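Acetate kinase (Entamoeba histolytica, PDB 4H0O) is a pyrophosphate-dependent acetate kinase that interconverts acetate and acetyl phosphate by transfer of a phosphoryl group. Local coordinates at residues Ile66-Leu71 against Ala77-Gln82. Residues are numbered along the deposited sequence; the frame is centred on the assembly and turned at random.
Sequences IETPIL and AKLIIQ
Leu71 and Thr68 meet Leu79 without a ring, an amide or any other flat side-chain group, so there are no faces or edges to assign. The contact is made by three methyl groups. CD2 of Leu79 points out from helix 73-86 and takes both partners. CD1 of Leu71 lies 3.8 Å from CD2 of Leu79. CG2 of Thr68 stands 4.0 Å from the same CD2. CD1 of Leu71 and CG2 of Thr68 are themselves 3.9 Å apart, so the three methyls form a nearly equal-sided triangle. The Leu71 side chain comes across Leu79 nearly perpendicular to it, whereas Thr68 lies alongside Leu79 and runs the opposite way. Of the two methyls of Leu79, CD2 alone makes the contact.

The rotation of Thr68 separates its two branches. OG1 sits between the backbone N and the carbonyl carbon (chi1 43°), which leaves CG2 anti to the carbonyl carbon and facing the helix. OG1 makes a weak hydrogen bond with the carbonyl oxygen of Pro53. Ile66 is backbone hydrogen-bonded to Ile55 in strand 54-59, and Thr68 to Pro53 just before it. Leu71 O accepts a hydrogen bond from ND2 of Asn43, and the Leu71 side chain also touches Ile55.

The contact is small, with 89 Å² buried over both sides, and it is purely apolar. The link after the outermost strand 62-67 passes beside helix 73-86 and touches it through Leu79. Elsewhere on the helix, Ile80 packs on Leu26 and Tyr28 of strand 26-31, and Ala77 and Ile81 reach helix 129-143. This helix leads on to strand 93-98 in the middle of the sheet, which runs parallel to strand 62-67. The connection is a beta-alpha-beta crossover, as in the ribonuclease H-like fold of the ASKHA superfamily.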
loop_
_atom_site.group_PDB
_atom_site.type_symbol
_atom_site.label_atom_id
_atom_site.label_comp_id
_atom_site.label_asym_id
_atom_site.label_seq_id
_atom_site.Cartn_x
_atom_site.Cartn_y
_atom_site.Cartn_z
ATOM N N ILE B 66 26.473 19.697 36.251
ATOM C CA ILE B 66 27.121 18.723 37.120
ATOM C C ILE B 66 27.983 17.813 36.256
ATOM O O ILE B 66 27.462 17.069 35.419
ATOM C CB ILE B 66 26.095 17.868 37.895
ATOM C CG1 ILE B 66 25.278 18.735 38.855
ATOM C CG2 ILE B 66 26.792 16.766 38.674
ATOM C CD1 ILE B 66 24.067 19.383 38.232
ATOM N N GLU B 67 29.298 17.881 36.444
ATOM C CA GLU B 67 30.216 17.059 35.665
ATOM C C GLU B 67 30.026 15.584 35.994
ATOM O O GLU B 67 29.867 15.205 37.155
ATOM C CB GLU B 67 31.665 17.497 35.888
ATOM C CG GLU B 67 32.020 18.797 35.180
ATOM C CD GLU B 67 33.401 19.305 35.541
ATOM O OE1 GLU B 67 33.684 19.446 36.749
ATOM O OE2 GLU B 67 34.203 19.559 34.618
ATOM N N THR B 68 30.031 14.759 34.954
ATOM C CA THR B 68 29.724 13.344 35.085
ATOM C C THR B 68 30.602 12.534 34.143
ATOM O O THR B 68 31.127 13.069 33.166
ATOM C CB THR B 68 28.247 13.068 34.715
ATOM O OG1 THR B 68 27.904 13.813 33.539
ATOM C CG2 THR B 68 27.311 13.471 35.844
ATOM N N PRO B 69 30.765 11.236 34.431
ATOM C CA PRO B 69 31.327 10.354 33.405
ATOM C C PRO B 69 30.289 10.208 32.297
ATOM O O PRO B 69 29.176 10.714 32.452
ATOM C CB PRO B 69 31.489 9.021 34.139
ATOM C CG PRO B 69 31.443 9.364 35.608
ATOM C CD PRO B 69 30.528 10.536 35.705
ATOM N N ILE B 70 30.630 9.543 31.197
ATOM C CA ILE B 70 29.615 9.229 30.199
ATOM C C ILE B 70 28.609 8.278 30.846
ATOM O O ILE B 70 28.990 7.264 31.434
ATOM C CB ILE B 70 30.217 8.604 28.927
ATOM C CG1 ILE B 70 31.049 9.641 28.171
ATOM C CG2 ILE B 70 29.117 8.067 28.020
ATOM C CD1 ILE B 70 30.270 10.883 27.788
ATOM N N LEU B 71 27.328 8.622 30.758
ATOM C CA LEU B 71 26.290 7.879 31.461
ATOM C C LEU B 71 25.372 7.138 30.496
ATOM O O LEU B 71 25.038 7.656 29.426
ATOM C CB LEU B 71 25.462 8.832 32.329
ATOM C CG LEU B 71 26.191 9.525 33.483
ATOM C CD1 LEU B 71 25.341 10.634 34.092
ATOM C CD2 LEU B 71 26.566 8.506 34.540
ATOM N N ALA B 77 19.192 8.729 34.798
ATOM C CA ALA B 77 17.895 8.818 35.463
ATOM C C ALA B 77 18.052 8.972 36.971
ATOM O O ALA B 77 17.445 9.859 37.578
ATOM C CB ALA B 77 17.054 7.602 35.142
ATOM N N LYS B 78 18.868 8.105 37.565
ATOM C CA LYS B 78 19.147 8.148 38.998
ATOM C C LYS B 78 19.714 9.496 39.439
ATOM O O LYS B 78 19.241 10.096 40.409
ATOM C CB LYS B 78 20.116 7.024 39.383
ATOM C CG LYS B 78 20.701 7.152 40.783
ATOM C CD LYS B 78 20.931 5.785 41.418
ATOM C CE LYS B 78 21.345 5.915 42.879
ATOM N NZ LYS B 78 21.202 4.627 43.620
ATOM N N LEU B 79 20.725 9.969 38.717
ATOM C CA LEU B 79 21.382 11.230 39.051
ATOM C C LEU B 79 20.448 12.427 38.848
ATOM O O LEU B 79 20.549 13.430 39.557
ATOM C CB LEU B 79 22.679 11.393 38.247
ATOM C CG LEU B 79 23.970 10.870 38.890
ATOM C CD1 LEU B 79 23.799 9.466 39.451
ATOM C CD2 LEU B 79 25.124 10.893 37.897
ATOM N N ILE B 80 19.535 12.313 37.885
ATOM C CA ILE B 80 18.518 13.338 37.664
ATOM C C ILE B 80 17.568 13.414 38.861
ATOM O O ILE B 80 17.309 14.495 39.397
ATOM C CB ILE B 80 17.712 13.069 36.373
ATOM C CG1 ILE B 80 18.559 13.388 35.137
ATOM C CG2 ILE B 80 16.433 13.894 36.350
ATOM C CD1 ILE B 80 17.931 12.948 33.825
ATOM N N ILE B 81 17.057 12.254 39.269
ATOM C CA ILE B 81 16.172 12.135 40.424
ATOM C C ILE B 81 16.853 12.660 41.689
ATOM O O ILE B 81 16.230 13.338 42.511
ATOM C CB ILE B 81 15.740 10.660 40.626
ATOM C CG1 ILE B 81 14.831 10.210 39.477
ATOM C CG2 ILE B 81 15.041 10.468 41.964
ATOM C CD1 ILE B 81 14.540 8.721 39.463
ATOM N N GLN B 82 18.138 12.351 41.830
ATOM C CA GLN B 82 18.929 12.824 42.960
ATOM C C GLN B 82 19.054 14.349 42.967
ATOM O O GLN B 82 18.950 14.980 44.019
ATOM C CB GLN B 82 20.313 12.171 42.940
ATOM C CG GLN B 82 21.310 12.762 43.924
ATOM C CD GLN B 82 22.563 11.915 44.049
ATOM O OE1 GLN B 82 22.503 10.687 43.979
ATOM N NE2 GLN B 82 23.707 12.568 44.229
#